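Local coordinates for protein type I modular polyketide synthase (Streptomyces albus subsp. albus, PDB 6IYR) that probably loads an extender acyl unit from a coenzyme A thioester onto the acyl carrier protein during salinomycin polyketide assembly, as an acyltransferase domain, at residues A215-S220 with E380-T385. Sequence-based numbering, arbitrary orientation.
Sequences AVIGHS and EDAVRT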
loop_
_atom_site.group_PDB
_atom_site.type_symbol
_atom_site.label_atom_id
_atom_site.label_comp_id
_atom_site.label_asym_id
_atom_site.label_seq_id
_atom_site.Cartn_x
_atom_site.Cartn_y
_atom_site.Cartn_z
ATOM N N ALA A 215 -11.475 -6.423 -2.355
ATOM C CA ALA A 215 -11.905 -5.268 -1.578
ATOM C C ALA A 215 -10.751 -4.277 -1.425
ATOM O O ALA A 215 -9.579 -4.641 -1.623
ATOM C CB ALA A 215 -12.419 -5.708 -0.210
ATOM N N VAL A 216 -11.116 -3.019 -1.188
ATOM C CA VAL A 216 -10.174 -1.950 -0.878
ATOM C C VAL A 216 -10.428 -1.329 0.501
ATOM O O VAL A 216 -11.555 -1.256 1.028
ATOM C CB VAL A 216 -10.126 -0.842 -1.942
ATOM C CG1 VAL A 216 -9.828 -1.423 -3.339
ATOM C CG2 VAL A 216 -11.440 -0.061 -1.963
ATOM N N ILE A 217 -9.334 -0.952 1.128
ATOM C CA ILE A 217 -9.381 -0.248 2.383
ATOM C C ILE A 217 -8.377 0.884 2.311
ATOM O O ILE A 217 -7.310 0.757 1.746
ATOM C CB ILE A 217 -9.193 -1.113 3.637
ATOM C CG1 ILE A 217 -7.879 -1.865 3.604
ATOM C CG2 ILE A 217 -10.370 -2.042 3.838
ATOM C CD1 ILE A 217 -7.639 -2.612 4.887
ATOM N N GLY A 218 -8.759 1.998 2.889
ATOM C CA GLY A 218 -7.937 3.196 2.858
ATOM C C GLY A 218 -7.773 3.752 4.262
ATOM O O GLY A 218 -8.573 3.456 5.182
ATOM N N HIS A 219 -6.665 4.454 4.454
ATOM C CA HIS A 219 -6.311 5.007 5.738
ATOM C C HIS A 219 -6.208 6.525 5.556
ATOM O O HIS A 219 -5.400 7.030 4.807
ATOM C CB HIS A 219 -5.005 4.388 6.250
ATOM C CG HIS A 219 -4.710 4.693 7.683
ATOM N ND1 HIS A 219 -4.489 5.973 8.129
ATOM C CD2 HIS A 219 -4.482 3.881 8.738
ATOM C CE1 HIS A 219 -4.235 5.945 9.423
ATOM N NE2 HIS A 219 -4.220 4.686 9.817
ATOM N N SER A 220 -7.119 7.250 6.176
ATOM C CA SER A 220 -7.230 8.682 5.944
ATOM C C SER A 220 -7.281 9.020 4.456
ATOM O O SER A 220 -8.215 8.607 3.757
ATOM C CB SER A 220 -6.068 9.433 6.641
ATOM O OG SER A 220 -6.379 10.825 6.768
ATOM N N GLU A 380 -7.880 -1.007 12.251
ATOM C CA GLU A 380 -7.858 -2.339 12.834
ATOM C C GLU A 380 -9.204 -3.019 12.694
ATOM O O GLU A 380 -9.274 -4.186 12.399
ATOM C CB GLU A 380 -7.463 -2.307 14.312
ATOM C CG GLU A 380 -7.610 -3.646 15.004
ATOM C CD GLU A 380 -7.570 -3.573 16.515
ATOM O OE1 GLU A 380 -7.487 -2.479 17.080
ATOM O OE2 GLU A 380 -7.636 -4.626 17.150
ATOM N N ASP A 381 -10.262 -2.258 12.893
ATOM C CA ASP A 381 -11.605 -2.747 12.801
ATOM C C ASP A 381 -11.899 -3.279 11.419
ATOM O O ASP A 381 -12.472 -4.327 11.277
ATOM C CB ASP A 381 -12.512 -1.569 13.032
ATOM C CG ASP A 381 -13.524 -1.836 14.057
ATOM O OD1 ASP A 381 -13.431 -1.205 15.121
ATOM O OD2 ASP A 381 -14.406 -2.671 13.793
ATOM N N ALA A 382 -11.483 -2.546 10.408
ATOM C CA ALA A 382 -11.689 -2.961 9.052
ATOM C C ALA A 382 -10.940 -4.247 8.764
ATOM O O ALA A 382 -11.473 -5.153 8.167
ATOM C CB ALA A 382 -11.237 -1.881 8.113
ATOM N N VAL A 383 -9.706 -4.335 9.235
ATOM C CA VAL A 383 -8.917 -5.521 9.007
ATOM C C VAL A 383 -9.562 -6.736 9.662
ATOM O O VAL A 383 -9.634 -7.787 9.067
ATOM C CB VAL A 383 -7.465 -5.353 9.481
ATOM C CG1 VAL A 383 -6.735 -6.678 9.412
ATOM C CG2 VAL A 383 -6.752 -4.311 8.650
ATOM N N ARG A 384 -10.066 -6.560 10.870
ATOM C CA ARG A 384 -10.721 -7.634 11.583
ATOM C C ARG A 384 -11.957 -8.087 10.821
ATOM O O ARG A 384 -12.220 -9.254 10.721
ATOM C CB ARG A 384 -11.065 -7.212 13.001
ATOM C CG ARG A 384 -9.885 -7.263 13.950
ATOM C CD ARG A 384 -10.251 -6.814 15.342
ATOM N NE ARG A 384 -9.105 -6.865 16.233
ATOM C CZ ARG A 384 -8.806 -7.909 16.984
ATOM N NH1 ARG A 384 -7.747 -7.886 17.763
ATOM N NH2 ARG A 384 -9.571 -8.977 16.952
ATOM N N THR A 385 -12.702 -7.143 10.280
ATOM C CA THR A 385 -13.872 -7.457 9.488
ATOM C C THR A 385 -13.488 -8.331 8.293
ATOM O O THR A 385 -14.124 -9.359 8.039
ATOM C CB THR A 385 -14.513 -6.165 9.013
ATOM O OG1 THR A 385 -15.123 -5.562 10.149
ATOM C CG2 THR A 385 -15.578 -6.395 7.959
#
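Ile217 belongs to strand 215-218 of the parallel sheet in the acyltransferase domain, and it packs against Ala382 and Val383 of helix 379-388. The contact is small, apolar and buried. Ile217 points its CB at the helix and reaches it with both branches. CG2 meets the methyl CB of Ala382 at 4.4 Å. The other branch is extended (chi2 175°), which carries CD1 out to CG2 of Val383 at 4.2 Å. The two branches therefore rest on successive residues of one helical turn. Leu351 of strand 350-351 also touches both Ile217 and Ala382. Strand 215-218 ends at Gly218, and Gly218, Ser220 and Gly222 match the GxSxG nucleophile elbow expected of acyltransferases. Ser220 has the strained backbone expected there, and its OG is hydrogen-bonded to His323 NE2. By family, Ser220 is probably the residue that carries the acyl group, with His323 as its partner. Ile217 lies three residues before Ser220 on the strand that leads into the elbow. On the helix, Arg384 NE binds Glu380 OE2 at 2.8 Å in a salt bridge one turn apart. OE2 lies close to the guanidinium plane and is met on the anti side of the carboxylate, 27° out of its plane. Thr385 OG1 binds Asp381 O at 3.1 Å, tilted from the carbonyl plane. Asp381 O also accepts the helical bond from Thr385 N, so two donors share it.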